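Local coordinates for protein phosphoribosylformylglycinamidine synthase 2 (Thermus thermophilus, PDB 3VIU) that is a PurM-like family protein with two N-terminal-type and two C-terminal-type AIR synthase related domains, and binds ADP and a magnesium ion, at residues A191-P196 with A335-E340; L278-H283 with R341-L346; G568-E573 with P683-G688; V643-E648 with L695-P700. All coordinates share one frame; numbering follows the deposited sequence.

In the fold
Along the chain, interactions 1 and 2 come first and interactions 3 and 4 follow, and within each pair the segments alternate. Each pair is built on a mixed sheet and its adjoining loops: strands 196-201, 279-283, 331-338 and 342-347 in the first AIR synthase related C-terminal domain, strands 563-567, 641-644, 684-690 and 694-699 in the second, where 568-573 is the loop after strand 563-567. Interactions 1 and 2 have centres 9 Å apart and touch; so do interactions 3 and 4, at 11 Å. The centres of interactions 1 and 4 lie 71 Å apart, on opposite sides of the chain's centre. Both sheets have the same strand order, consistent with a duplicated two-domain unit.

Interaction 1: residues A191-P196 with A335-E340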
loop_
_atom_site.group_PDB
_atom_site.type_symbol
_atom_site.label_atom_id
_atom_site.label_comp_id
_atom_site.label_asym_id
_atom_site.label_seq_id
_atom_site.Cartn_x
_atom_site.Cartn_y
_atom_site.Cartn_z
ATOM N N ALA A 191 5.810 14.977 22.899
ATOM C CA ALA A 191 6.872 15.285 23.844
ATOM C C ALA A 191 6.392 16.365 24.806
ATOM O O ALA A 191 5.722 17.312 24.398
ATOM C CB ALA A 191 8.111 15.765 23.094
ATOM N N SER A 192 6.724 16.220 26.084
ATOM C CA SER A 192 6.320 17.206 27.084
ATOM C C SER A 192 7.424 18.234 27.266
ATOM O O SER A 192 8.552 18.044 26.812
ATOM C CB SER A 192 6.002 16.527 28.422
ATOM O OG SER A 192 7.109 15.780 28.898
ATOM N N LEU A 193 7.102 19.332 27.930
ATOM C CA LEU A 193 8.090 20.374 28.128
ATOM C C LEU A 193 9.195 19.967 29.090
ATOM O O LEU A 193 8.942 19.305 30.090
ATOM C CB LEU A 193 7.413 21.650 28.618
ATOM C CG LEU A 193 8.335 22.861 28.745
ATOM C CD1 LEU A 193 9.209 23.006 27.494
ATOM C CD2 LEU A 193 7.479 24.092 28.972
ATOM N N GLY A 194 10.426 20.355 28.771
ATOM C CA GLY A 194 11.556 20.044 29.632
ATOM C C GLY A 194 12.143 18.655 29.496
ATOM O O GLY A 194 12.805 18.165 30.405
ATOM N N ARG A 195 11.923 18.023 28.352
ATOM C CA ARG A 195 12.424 16.676 28.124
ATOM C C ARG A 195 13.599 16.640 27.159
ATOM O O ARG A 195 13.709 17.471 26.261
ATOM C CB ARG A 195 11.309 15.799 27.550
ATOM C CG ARG A 195 9.999 15.885 28.304
ATOM C CD ARG A 195 10.205 15.472 29.745
ATOM N NE ARG A 195 10.837 14.165 29.802
ATOM C CZ ARG A 195 11.820 13.854 30.633
ATOM N NH1 ARG A 195 12.279 14.759 31.480
ATOM N NH2 ARG A 195 12.353 12.643 30.601
ATOM N N PRO A 196 14.516 15.692 27.354
ATOM C CA PRO A 196 15.649 15.611 26.433
ATOM C C PRO A 196 15.175 14.732 25.268
ATOM O O PRO A 196 14.227 13.959 25.421
ATOM C CB PRO A 196 16.718 14.933 27.274
ATOM C CG PRO A 196 15.914 13.999 28.120
ATOM C CD PRO A 196 14.762 14.883 28.559
ATOM N N ALA A 335 18.913 16.694 21.768
ATOM C CA ALA A 335 18.110 17.918 21.819
ATOM C C ALA A 335 17.199 17.938 23.044
ATOM O O ALA A 335 17.161 16.984 23.814
ATOM C CB ALA A 335 17.270 18.056 20.537
ATOM N N ARG A 336 16.469 19.032 23.221
ATOM C CA ARG A 336 15.563 19.170 24.355
ATOM C C ARG A 336 14.375 20.032 23.954
ATOM O O ARG A 336 14.465 20.820 23.014
ATOM C CB ARG A 336 16.284 19.827 25.537
ATOM C CG ARG A 336 16.843 21.207 25.209
ATOM C CD ARG A 336 17.528 21.838 26.411
ATOM N NE ARG A 336 16.686 22.838 27.054
ATOM C CZ ARG A 336 16.671 24.124 26.727
ATOM N NH1 ARG A 336 17.461 24.580 25.764
ATOM N NH2 ARG A 336 15.856 24.953 27.360
ATOM N N THR A 337 13.264 19.883 24.665
ATOM C CA THR A 337 12.083 20.677 24.363
ATOM C C THR A 337 12.149 22.006 25.102
ATOM O O THR A 337 12.679 22.086 26.210
ATOM C CB THR A 337 10.776 19.950 24.769
ATOM O OG1 THR A 337 10.844 19.561 26.150
ATOM C CG2 THR A 337 10.557 18.723 23.897
ATOM N N ILE A 338 11.618 23.046 24.467
ATOM C CA ILE A 338 11.578 24.383 25.041
ATOM C C ILE A 338 10.157 24.908 24.845
ATOM O O ILE A 338 9.432 24.427 23.980
ATOM C CB ILE A 338 12.590 25.335 24.342
ATOM C CG1 ILE A 338 12.321 25.384 22.842
ATOM C CG2 ILE A 338 14.019 24.866 24.592
ATOM C CD1 ILE A 338 13.252 26.324 22.098
ATOM N N PRO A 339 9.735 25.892 25.652
ATOM C CA PRO A 339 8.384 26.456 25.535
ATOM C C PRO A 339 8.155 27.324 24.294
ATOM O O PRO A 339 7.035 27.422 23.794
ATOM C CB PRO A 339 8.224 27.234 26.839
ATOM C CG PRO A 339 9.621 27.702 27.114
ATOM C CD PRO A 339 10.445 26.464 26.811
ATOM N N GLU A 340 9.210 27.957 23.797
ATOM C CA GLU A 340 9.092 28.792 22.608
ATOM C C GLU A 340 8.874 27.884 21.399
ATOM O O GLU A 340 9.713 27.041 21.091
ATOM C CB GLU A 340 10.362 29.619 22.398
ATOM C CG GLU A 340 10.892 30.271 23.656
ATOM C CD GLU A 340 11.734 29.328 24.480
ATOM O OE1 GLU A 340 11.242 28.247 24.843
ATOM O OE2 GLU A 340 12.898 29.669 24.766
#
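A tight turn leading into strand 196-201 is pinned here to the end of strand 331-338, where these two inner strands meet in the mixed sheet of an AIR synthase related C-terminal domain. Ser192 to Arg195 form a type II beta turn, and glycine suits position 194 because its positive phi would press a CB against the preceding carbonyl. Where the turn runs into the strand, Pro196 and Arg336 make an antiparallel non-hydrogen-bonded pair, their CA atoms 4.1 Å apart. A proline fits there because its missing N-H is not needed for the pairing. Next to it, Thr337 N bonds to Arg195 O at 2.9 Å. Arg195 folds back so that its guanidinium lies with one face over Pro196 CD, and its NH2 reaches a salt bridge with Glu317.

Leu193 lies obliquely across Pro339, with CD1 3.7 Å from Pro339 CD, a small apolar contact at the exposed end of the turn. Ala191 is small enough to sit against the Thr337 methyl, CG2. The hydroxyl of that threonine, set between its backbone N and carbonyl carbon (chi1 54°), enters the turn itself. Thr337 OG1 donates to Ser192 O at 2.8 Å, in the carbonyl plane on a lone pair, and accepts the N-H of Arg195 at 2.9 Å with an angle of 165° at the hydrogen.

Interaction 2: residues L278-H283 with R341-L346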
loop_
_atom_site.group_PDB
_atom_site.type_symbol
_atom_site.label_atom_id
_atom_site.label_comp_id
_atom_site.label_asym_id
_atom_site.label_seq_id
_atom_site.Cartn_x
_atom_site.Cartn_y
_atom_site.Cartn_z
ATOM N N LEU A 278 5.037 22.845 21.222
ATOM C CA LEU A 278 6.194 23.530 21.791
ATOM C C LEU A 278 7.335 23.480 20.786
ATOM O O LEU A 278 7.135 23.084 19.636
ATOM C CB LEU A 278 6.606 22.886 23.127
ATOM C CG LEU A 278 6.637 21.359 23.180
ATOM C CD1 LEU A 278 7.718 20.859 22.226
ATOM C CD2 LEU A 278 6.886 20.875 24.615
ATOM N N GLY A 279 8.527 23.882 21.213
ATOM C CA GLY A 279 9.658 23.875 20.310
ATOM C C GLY A 279 10.766 22.935 20.732
ATOM O O GLY A 279 10.720 22.328 21.801
ATOM N N VAL A 280 11.776 22.814 19.881
ATOM C CA VAL A 280 12.901 21.944 20.174
ATOM C C VAL A 280 14.243 22.607 19.867
ATOM O O VAL A 280 14.412 23.253 18.834
ATOM C CB VAL A 280 12.783 20.622 19.382
ATOM C CG1 VAL A 280 12.455 20.928 17.944
ATOM C CG2 VAL A 280 14.093 19.830 19.467
ATOM N N GLU A 281 15.186 22.456 20.788
ATOM C CA GLU A 281 16.521 23.007 20.624
ATOM C C GLU A 281 17.416 21.830 20.243
ATOM O O GLU A 281 17.536 20.863 21.003
ATOM C CB GLU A 281 17.008 23.625 21.941
ATOM C CG GLU A 281 18.382 24.302 21.872
ATOM C CD GLU A 281 18.816 24.912 23.212
ATOM O OE1 GLU A 281 19.462 24.211 24.031
ATOM O OE2 GLU A 281 18.493 26.092 23.445
ATOM N N LEU A 282 18.029 21.899 19.067
ATOM C CA LEU A 282 18.905 20.826 18.605
ATOM C C LEU A 282 20.376 21.218 18.728
ATOM O O LEU A 282 20.792 22.278 18.267
ATOM C CB LEU A 282 18.576 20.465 17.145
ATOM C CG LEU A 282 19.476 19.466 16.399
ATOM C CD1 LEU A 282 19.586 18.151 17.162
ATOM C CD2 LEU A 282 18.901 19.222 15.009
ATOM N N HIS A 283 21.153 20.360 19.372
ATOM C CA HIS A 283 22.578 20.593 19.547
ATOM C C HIS A 283 23.278 19.695 18.534
ATOM O O HIS A 283 23.551 18.533 18.819
ATOM C CB HIS A 283 22.998 20.212 20.965
ATOM C CG HIS A 283 22.371 21.056 22.033
ATOM N ND1 HIS A 283 22.929 22.238 22.472
ATOM C CD2 HIS A 283 21.233 20.890 22.750
ATOM C CE1 HIS A 283 22.162 22.762 23.413
ATOM N NE2 HIS A 283 21.127 21.964 23.600
ATOM N N ARG A 341 7.749 28.062 20.717
ATOM C CA ARG A 341 7.432 27.239 19.557
ATOM C C ARG A 341 8.364 27.556 18.395
ATOM O O ARG A 341 7.988 28.230 17.433
ATOM C CB ARG A 341 5.973 27.450 19.158
ATOM C CG ARG A 341 5.025 27.167 20.302
ATOM C CD ARG A 341 3.605 26.987 19.841
ATOM N NE ARG A 341 2.727 26.744 20.980
ATOM C CZ ARG A 341 1.430 26.466 20.882
ATOM N NH1 ARG A 341 0.856 26.394 19.686
ATOM N NH2 ARG A 341 0.710 26.257 21.981
ATOM N N VAL A 342 9.586 27.048 18.493
ATOM C CA VAL A 342 10.601 27.287 17.477
ATOM C C VAL A 342 11.528 26.088 17.319
ATOM O O VAL A 342 11.631 25.233 18.208
ATOM C CB VAL A 342 11.470 28.520 17.862
ATOM C CG1 VAL A 342 12.691 28.606 16.976
ATOM C CG2 VAL A 342 10.656 29.789 17.743
ATOM N N PHE A 343 12.179 26.018 16.164
ATOM C CA PHE A 343 13.150 24.970 15.905
ATOM C C PHE A 343 14.475 25.725 15.947
ATOM O O PHE A 343 14.840 26.411 14.991
ATOM C CB PHE A 343 12.948 24.338 14.522
ATOM C CG PHE A 343 13.904 23.211 14.228
ATOM C CD1 PHE A 343 14.470 23.073 12.966
ATOM C CD2 PHE A 343 14.249 22.298 15.220
ATOM C CE1 PHE A 343 15.369 22.047 12.694
ATOM C CE2 PHE A 343 15.145 21.266 14.966
ATOM C CZ PHE A 343 15.708 21.139 13.698
ATOM N N ARG A 344 15.171 25.624 17.075
ATOM C CA ARG A 344 16.445 26.312 17.253
ATOM C C ARG A 344 17.585 25.328 17.060
ATOM O O ARG A 344 17.665 24.309 17.746
ATOM C CB ARG A 344 16.520 26.926 18.653
ATOM C CG ARG A 344 17.766 27.764 18.907
ATOM C CD ARG A 344 17.797 28.233 20.350
ATOM N NE ARG A 344 16.642 29.067 20.653
ATOM C CZ ARG A 344 16.042 29.106 21.836
ATOM N NH1 ARG A 344 14.998 29.899 22.022
ATOM N NH2 ARG A 344 16.471 28.341 22.831
ATOM N N VAL A 345 18.472 25.642 16.127
ATOM C CA VAL A 345 19.594 24.768 15.848
ATOM C C VAL A 345 20.932 25.355 16.301
ATOM O O VAL A 345 21.329 26.447 15.875
ATOM C CB VAL A 345 19.651 24.434 14.345
ATOM C CG1 VAL A 345 20.740 23.409 14.080
ATOM C CG2 VAL A 345 18.295 23.902 13.889
ATOM N N LEU A 346 21.609 24.626 17.183
ATOM C CA LEU A 346 22.905 25.039 17.702
ATOM C C LEU A 346 24.021 24.211 17.086
ATOM O O LEU A 346 23.882 23.003 16.885
ATOM C CB LEU A 346 22.955 24.889 19.227
ATOM C CG LEU A 346 22.015 25.763 20.060
ATOM C CD1 LEU A 346 22.277 25.521 21.541
ATOM C CD2 LEU A 346 22.232 27.231 19.720
#
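Glu281 and Arg344, paired on one face of two parallel strands, start their chains the same way, CG anti to the backbone N (chi1 -177° and -175°); a bend at chi3 of Arg344 then brings its guanidinium round to the carboxylate. Arg344 NH2 bonds to Glu281 OE2 at 3.1 Å, within the guanidinium plane and on the anti lone pair of the oxygen, although the two planes are turned 51° apart. The other carboxylate oxygen, OE1, takes a salt bridge from Arg336, and Arg344 NE goes to Glu354, so the charges form a short network suited to a glutamate with little access to solvent. On the same face Leu346 CD1 lies 3.3 Å from His283 CE1, the two side chains side by side.

Beneath these, four backbone bonds link the strands, from Val280 N to Val342 O at one end to Leu346 N to Leu282 O, 2.7 Å, at the other. Gly279 suits the start because a CB there would run into Val342 O. The opposite face is apolar: Phe343 lies beside Val280, whose CG1 is 3.5 Å from CD2 of the ring, and beside Leu282, with CD2 3.9 Å from the ring's CZ. Leu269 of helix 264-275 packs onto all three of these residues, while strands 331-338 and 350-356 flank the pair within the mixed sheet.

Interaction 3: residues G568-E573 with P683-G688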
loop_
_atom_site.group_PDB
_atom_site.type_symbol
_atom_site.label_atom_id
_atom_site.label_comp_id
_atom_site.label_asym_id
_atom_site.label_seq_id
_atom_site.Cartn_x
_atom_site.Cartn_y
_atom_site.Cartn_z
ATOM N N GLY A 568 -23.667 -13.067 -8.011
ATOM C CA GLY A 568 -23.588 -12.083 -9.081
ATOM C C GLY A 568 -23.909 -12.736 -10.414
ATOM O O GLY A 568 -24.398 -13.867 -10.445
ATOM N N GLU A 569 -23.631 -12.051 -11.517
ATOM C CA GLU A 569 -23.914 -12.617 -12.833
ATOM C C GLU A 569 -22.699 -12.959 -13.690
ATOM O O GLU A 569 -21.599 -12.433 -13.484
ATOM C CB GLU A 569 -24.887 -11.710 -13.587
ATOM C CG GLU A 569 -26.334 -12.004 -13.178
ATOM C CD GLU A 569 -27.300 -10.877 -13.469
ATOM O OE1 GLU A 569 -28.495 -11.046 -13.148
ATOM O OE2 GLU A 569 -26.871 -9.828 -14.008
ATOM N N GLU A 570 -22.918 -13.857 -14.647
ATOM C CA GLU A 570 -21.867 -14.350 -15.529
ATOM C C GLU A 570 -21.320 -13.341 -16.513
ATOM O O GLU A 570 -20.157 -13.413 -16.893
ATOM C CB GLU A 570 -22.366 -15.566 -16.316
ATOM C CG GLU A 570 -23.132 -16.580 -15.488
ATOM C CD GLU A 570 -23.541 -17.799 -16.293
ATOM O OE1 GLU A 570 -23.879 -17.640 -17.487
ATOM O OE2 GLU A 570 -23.535 -18.913 -15.729
ATOM N N ARG A 571 -22.167 -12.410 -16.935
ATOM C CA ARG A 571 -21.764 -11.394 -17.894
ATOM C C ARG A 571 -20.874 -10.306 -17.327
ATOM O O ARG A 571 -21.227 -9.653 -16.349
ATOM C CB ARG A 571 -22.989 -10.723 -18.512
ATOM C CG ARG A 571 -23.318 -11.194 -19.910
ATOM C CD ARG A 571 -24.194 -10.177 -20.623
ATOM N NE ARG A 571 -24.567 -10.606 -21.971
ATOM C CZ ARG A 571 -23.702 -10.901 -22.937
ATOM N NH1 ARG A 571 -22.398 -10.821 -22.713
ATOM N NH2 ARG A 571 -24.140 -11.268 -24.136
ATOM N N GLY A 572 -19.720 -10.124 -17.956
ATOM C CA GLY A 572 -18.798 -9.077 -17.562
ATOM C C GLY A 572 -18.730 -8.112 -18.736
ATOM O O GLY A 572 -19.350 -8.362 -19.769
ATOM N N GLU A 573 -18.002 -7.010 -18.596
ATOM C CA GLU A 573 -17.882 -6.053 -19.693
ATOM C C GLU A 573 -16.464 -6.143 -20.269
ATOM O O GLU A 573 -15.543 -6.640 -19.607
ATOM C CB GLU A 573 -18.179 -4.633 -19.197
ATOM C CG GLU A 573 -19.411 -4.529 -18.297
ATOM C CD GLU A 573 -19.713 -3.100 -17.838
ATOM O OE1 GLU A 573 -20.385 -2.940 -16.793
ATOM O OE2 GLU A 573 -19.291 -2.136 -18.519
ATOM N N PRO A 683 -28.338 -11.770 -6.880
ATOM C CA PRO A 683 -28.409 -12.694 -8.015
ATOM C C PRO A 683 -27.332 -13.734 -7.762
ATOM O O PRO A 683 -26.273 -13.405 -7.222
ATOM C CB PRO A 683 -28.065 -11.807 -9.208
ATOM C CG PRO A 683 -28.449 -10.420 -8.749
ATOM C CD PRO A 683 -27.966 -10.417 -7.326
ATOM N N TYR A 684 -27.599 -14.982 -8.122
ATOM C CA TYR A 684 -26.620 -16.043 -7.916
ATOM C C TYR A 684 -26.917 -17.198 -8.854
ATOM O O TYR A 684 -27.969 -17.237 -9.495
ATOM C CB TYR A 684 -26.651 -16.535 -6.461
ATOM C CG TYR A 684 -27.807 -17.459 -6.130
ATOM C CD1 TYR A 684 -27.739 -18.825 -6.420
ATOM C CD2 TYR A 684 -28.971 -16.971 -5.542
ATOM C CE1 TYR A 684 -28.802 -19.681 -6.134
ATOM C CE2 TYR A 684 -30.045 -17.819 -5.253
ATOM C CZ TYR A 684 -29.951 -19.172 -5.553
ATOM O OH TYR A 684 -31.007 -20.014 -5.282
ATOM N N ARG A 685 -25.979 -18.136 -8.930
ATOM C CA ARG A 685 -26.134 -19.311 -9.779
ATOM C C ARG A 685 -25.326 -20.493 -9.281
ATOM O O ARG A 685 -24.242 -20.336 -8.715
ATOM C CB ARG A 685 -25.702 -19.010 -11.217
ATOM C CG ARG A 685 -26.748 -18.316 -12.079
ATOM C CD ARG A 685 -26.716 -18.864 -13.509
ATOM N NE ARG A 685 -27.195 -20.246 -13.573
ATOM C CZ ARG A 685 -26.595 -21.224 -14.249
ATOM N NH1 ARG A 685 -25.477 -20.992 -14.931
ATOM N NH2 ARG A 685 -27.118 -22.444 -14.237
ATOM N N VAL A 686 -25.874 -21.681 -9.499
ATOM C CA VAL A 686 -25.211 -22.919 -9.128
ATOM C C VAL A 686 -24.568 -23.427 -10.418
ATOM O O VAL A 686 -25.215 -24.098 -11.217
ATOM C CB VAL A 686 -26.223 -23.968 -8.616
ATOM C CG1 VAL A 686 -25.486 -25.232 -8.199
ATOM C CG2 VAL A 686 -27.017 -23.398 -7.443
ATOM N N LEU A 687 -23.294 -23.100 -10.607
ATOM C CA LEU A 687 -22.554 -23.482 -11.807
ATOM C C LEU A 687 -22.268 -24.966 -11.981
ATOM O O LEU A 687 -22.346 -25.473 -13.102
ATOM C CB LEU A 687 -21.232 -22.716 -11.868
ATOM C CG LEU A 687 -21.345 -21.194 -11.738
ATOM C CD1 LEU A 687 -19.956 -20.596 -11.779
ATOM C CD2 LEU A 687 -22.217 -20.621 -12.847
ATOM N N GLY A 688 -21.921 -25.650 -10.889
ATOM C CA GLY A 688 -21.619 -27.074 -10.959
ATOM C C GLY A 688 -20.929 -27.621 -9.717
ATOM O O GLY A 688 -21.315 -27.297 -8.592
#
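Two bonds join the loop after strand 563-567 to the start of strand 684-690, the antiparallel neighbour of 563-567 in the mixed sheet of the second AIR synthase related C-terminal domain: one between backbones, one between charged side chains. Gly568 N donates to Pro683 O at 2.7 Å, reaching the oxygen from 41° above the carbonyl plane and not along a lone pair. A proline can serve here because its carbonyl is still available as an acceptor. Glycine fits position 568, whose positive phi would crowd a CB against the preceding carbonyl. Arg660 NH1 bonds to Glu569 O and, weakly, to Glu570 O.

Glu570 reaches across with an extended chain, and Arg685, bent at chi2 and chi3, turns its guanidinium to meet it. Arg685 NH1 bonds to Glu570 OE2 at 3.0 Å in a salt bridge. The oxygen lies in the guanidinium plane, yet the nitrogen approaches from 37° above the carboxylate plane, the two planes being 72° apart. The second oxygen, Glu570 OE1, receives a weak bond from Arg646 N, and Arg685 NH2 has a long, weak ion pair with Glu644. Leu687 runs past Glu570 in the opposite direction, placing CD2 3.6 Å from OE2; Leu687 and the next residue, Gly688, both face Leu564 in a classic beta bulge.

Glu570 is buried, so a bare carboxylate would be costly; the nearby arginine would be expected to favour the ionised form.

Interaction 4: residues V643-E648 with L695-P700; sequences VEVREE and LTVLTP
The end of strand 641-644 pairs in parallel with strand 694-699, Val643 opposite Val697 and Glu644 opposite Leu698, and the backbone then turns away at Arg646. Val643 uses both its polar backbone atoms: its N donates to Thr696 O at 2.9 Å, and its O accepts Leu698 N at 2.8 Å in a bond of 174° at the hydrogen. Val645, just past the strand, adds one more bond, from its N to Leu698 O at 2.7 Å. A further touch comes from Thr699 CA, whose hydrogen points almost straight at Val645 O.

This is the parallel pair in the mixed seven-stranded sheet of an AIR synthase related C-terminal domain, with strand 684-690 beside 641-644 and strand 702-707 beside 694-699. Branched residues suit the extended backbone. On one face Val643 and Val697 lie side by side, CG2 to CG2, pointing the same way. Val645 crosses Val697 at an angle, Val645 CG1 lying 3.5 Å from Val697 CG1. Set between its backbone N and carbonyl carbon (chi1 62°), CG1 of Val645 also meets the Thr699 methyl, CG2. The Thr699 hydroxyl bonds to Gly702 O and Gly701 N, so it acts as both donor and acceptor. On the other face, the CB atoms of Glu644 and Leu698 are 4.1 Å apart. Beyond the strands Glu648 CG lies 3.5 Å from Thr699 CB, and the ring of Pro700 sits beside Arg646 O.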
loop_
_atom_site.group_PDB
_atom_site.type_symbol
_atom_site.label_atom_id
_atom_site.label_comp_id
_atom_site.label_asym_id
_atom_site.label_seq_id
_atom_site.Cartn_x
_atom_site.Cartn_y
_atom_site.Cartn_z
ATOM N N VAL A 643 -18.624 -27.245 -14.782
ATOM C CA VAL A 643 -19.721 -26.300 -14.671
ATOM C C VAL A 643 -20.399 -25.985 -15.994
ATOM O O VAL A 643 -19.984 -26.440 -17.051
ATOM C CB VAL A 643 -19.211 -24.963 -14.093
ATOM C CG1 VAL A 643 -18.515 -25.190 -12.753
ATOM C CG2 VAL A 643 -18.247 -24.315 -15.074
ATOM N N GLU A 644 -21.456 -25.188 -15.912
ATOM C CA GLU A 644 -22.176 -24.754 -17.092
ATOM C C GLU A 644 -22.320 -23.235 -17.092
ATOM O O GLU A 644 -22.758 -22.646 -16.112
ATOM C CB GLU A 644 -23.580 -25.347 -17.145
ATOM C CG GLU A 644 -24.422 -24.688 -18.242
ATOM C CD GLU A 644 -25.906 -24.812 -18.015
ATOM O OE1 GLU A 644 -26.369 -24.427 -16.919
ATOM O OE2 GLU A 644 -26.610 -25.285 -18.935
ATOM N N VAL A 645 -21.956 -22.601 -18.194
ATOM C CA VAL A 645 -22.109 -21.163 -18.299
ATOM C C VAL A 645 -23.174 -20.978 -19.370
ATOM O O VAL A 645 -22.999 -21.408 -20.509
ATOM C CB VAL A 645 -20.787 -20.475 -18.702
ATOM C CG1 VAL A 645 -20.341 -20.944 -20.066
ATOM C CG2 VAL A 645 -20.967 -18.980 -18.693
ATOM N N ARG A 646 -24.283 -20.350 -18.994
ATOM C CA ARG A 646 -25.404 -20.151 -19.907
ATOM C C ARG A 646 -25.226 -19.174 -21.047
ATOM O O ARG A 646 -25.962 -19.222 -22.033
ATOM C CB ARG A 646 -26.648 -19.779 -19.114
ATOM C CG ARG A 646 -27.154 -20.944 -18.322
ATOM C CD ARG A 646 -28.432 -20.629 -17.609
ATOM N NE ARG A 646 -28.870 -21.789 -16.842
ATOM C CZ ARG A 646 -29.810 -21.753 -15.910
ATOM N NH1 ARG A 646 -30.423 -20.607 -15.622
ATOM N NH2 ARG A 646 -30.120 -22.860 -15.255
ATOM N N GLU A 647 -24.258 -18.282 -20.927
ATOM C CA GLU A 647 -24.034 -17.328 -21.993
ATOM C C GLU A 647 -22.684 -17.582 -22.613
ATOM O O GLU A 647 -21.693 -17.757 -21.909
ATOM C CB GLU A 647 -24.076 -15.912 -21.447
ATOM C CG GLU A 647 -25.370 -15.561 -20.767
ATOM C CD GLU A 647 -25.262 -14.269 -20.000
ATOM O OE1 GLU A 647 -24.553 -14.251 -18.970
ATOM O OE2 GLU A 647 -25.878 -13.271 -20.432
ATOM N N GLU A 648 -22.644 -17.636 -23.934
ATOM C CA GLU A 648 -21.375 -17.823 -24.612
ATOM C C GLU A 648 -20.969 -16.416 -25.024
ATOM O O GLU A 648 -21.744 -15.469 -24.867
ATOM C CB GLU A 648 -21.534 -18.733 -25.830
ATOM C CG GLU A 648 -20.670 -19.983 -25.765
ATOM C CD GLU A 648 -19.222 -19.734 -26.162
ATOM O OE1 GLU A 648 -18.634 -18.737 -25.688
ATOM O OE2 GLU A 648 -18.665 -20.544 -26.944
ATOM N N LEU A 695 -10.753 -28.689 -16.159
ATOM C CA LEU A 695 -11.684 -27.595 -15.961
ATOM C C LEU A 695 -12.595 -27.849 -17.159
ATOM O O LEU A 695 -12.130 -27.857 -18.302
ATOM C CB LEU A 695 -11.005 -26.234 -16.097
ATOM C CG LEU A 695 -12.009 -25.082 -16.163
ATOM C CD1 LEU A 695 -12.845 -25.077 -14.892
ATOM C CD2 LEU A 695 -11.291 -23.747 -16.335
ATOM N N THR A 696 -13.872 -28.101 -16.897
ATOM C CA THR A 696 -14.835 -28.388 -17.953
ATOM C C THR A 696 -15.998 -27.397 -17.899
ATOM O O THR A 696 -16.640 -27.233 -16.857
ATOM C CB THR A 696 -15.363 -29.829 -17.813
ATOM O OG1 THR A 696 -14.260 -30.739 -17.872
ATOM C CG2 THR A 696 -16.350 -30.165 -18.928
ATOM N N VAL A 697 -16.271 -26.745 -19.025
ATOM C CA VAL A 697 -17.327 -25.744 -19.074
ATOM C C VAL A 697 -18.354 -25.982 -20.171
ATOM O O VAL A 697 -18.035 -25.918 -21.360
ATOM C CB VAL A 697 -16.739 -24.321 -19.284
ATOM C CG1 VAL A 697 -17.861 -23.288 -19.228
ATOM C CG2 VAL A 697 -15.659 -24.024 -18.227
ATOM N N LEU A 698 -19.591 -26.252 -19.770
ATOM C CA LEU A 698 -20.650 -26.466 -20.740
ATOM C C LEU A 698 -21.238 -25.110 -21.104
ATOM O O LEU A 698 -21.552 -24.302 -20.229
ATOM C CB LEU A 698 -21.744 -27.379 -20.169
ATOM C CG LEU A 698 -22.973 -27.606 -21.063
ATOM C CD1 LEU A 698 -22.570 -28.266 -22.365
ATOM C CD2 LEU A 698 -23.981 -28.464 -20.338
ATOM N N THR A 699 -21.343 -24.854 -22.404
ATOM C CA THR A 699 -21.917 -23.612 -22.916
ATOM C C THR A 699 -23.031 -24.048 -23.861
ATOM O O THR A 699 -23.092 -25.209 -24.263
ATOM C CB THR A 699 -20.907 -22.787 -23.752
ATOM O OG1 THR A 699 -20.545 -23.531 -24.922
ATOM C CG2 THR A 699 -19.659 -22.471 -22.954
ATOM N N PRO A 700 -23.923 -23.121 -24.236
ATOM C CA PRO A 700 -25.011 -23.490 -25.147
ATOM C C PRO A 700 -24.472 -24.015 -26.484
ATOM O O PRO A 700 -25.203 -24.643 -27.252
ATOM C CB PRO A 700 -25.779 -22.180 -25.319
ATOM C CG PRO A 700 -25.508 -21.442 -24.042
ATOM C CD PRO A 700 -24.046 -21.716 -23.804
#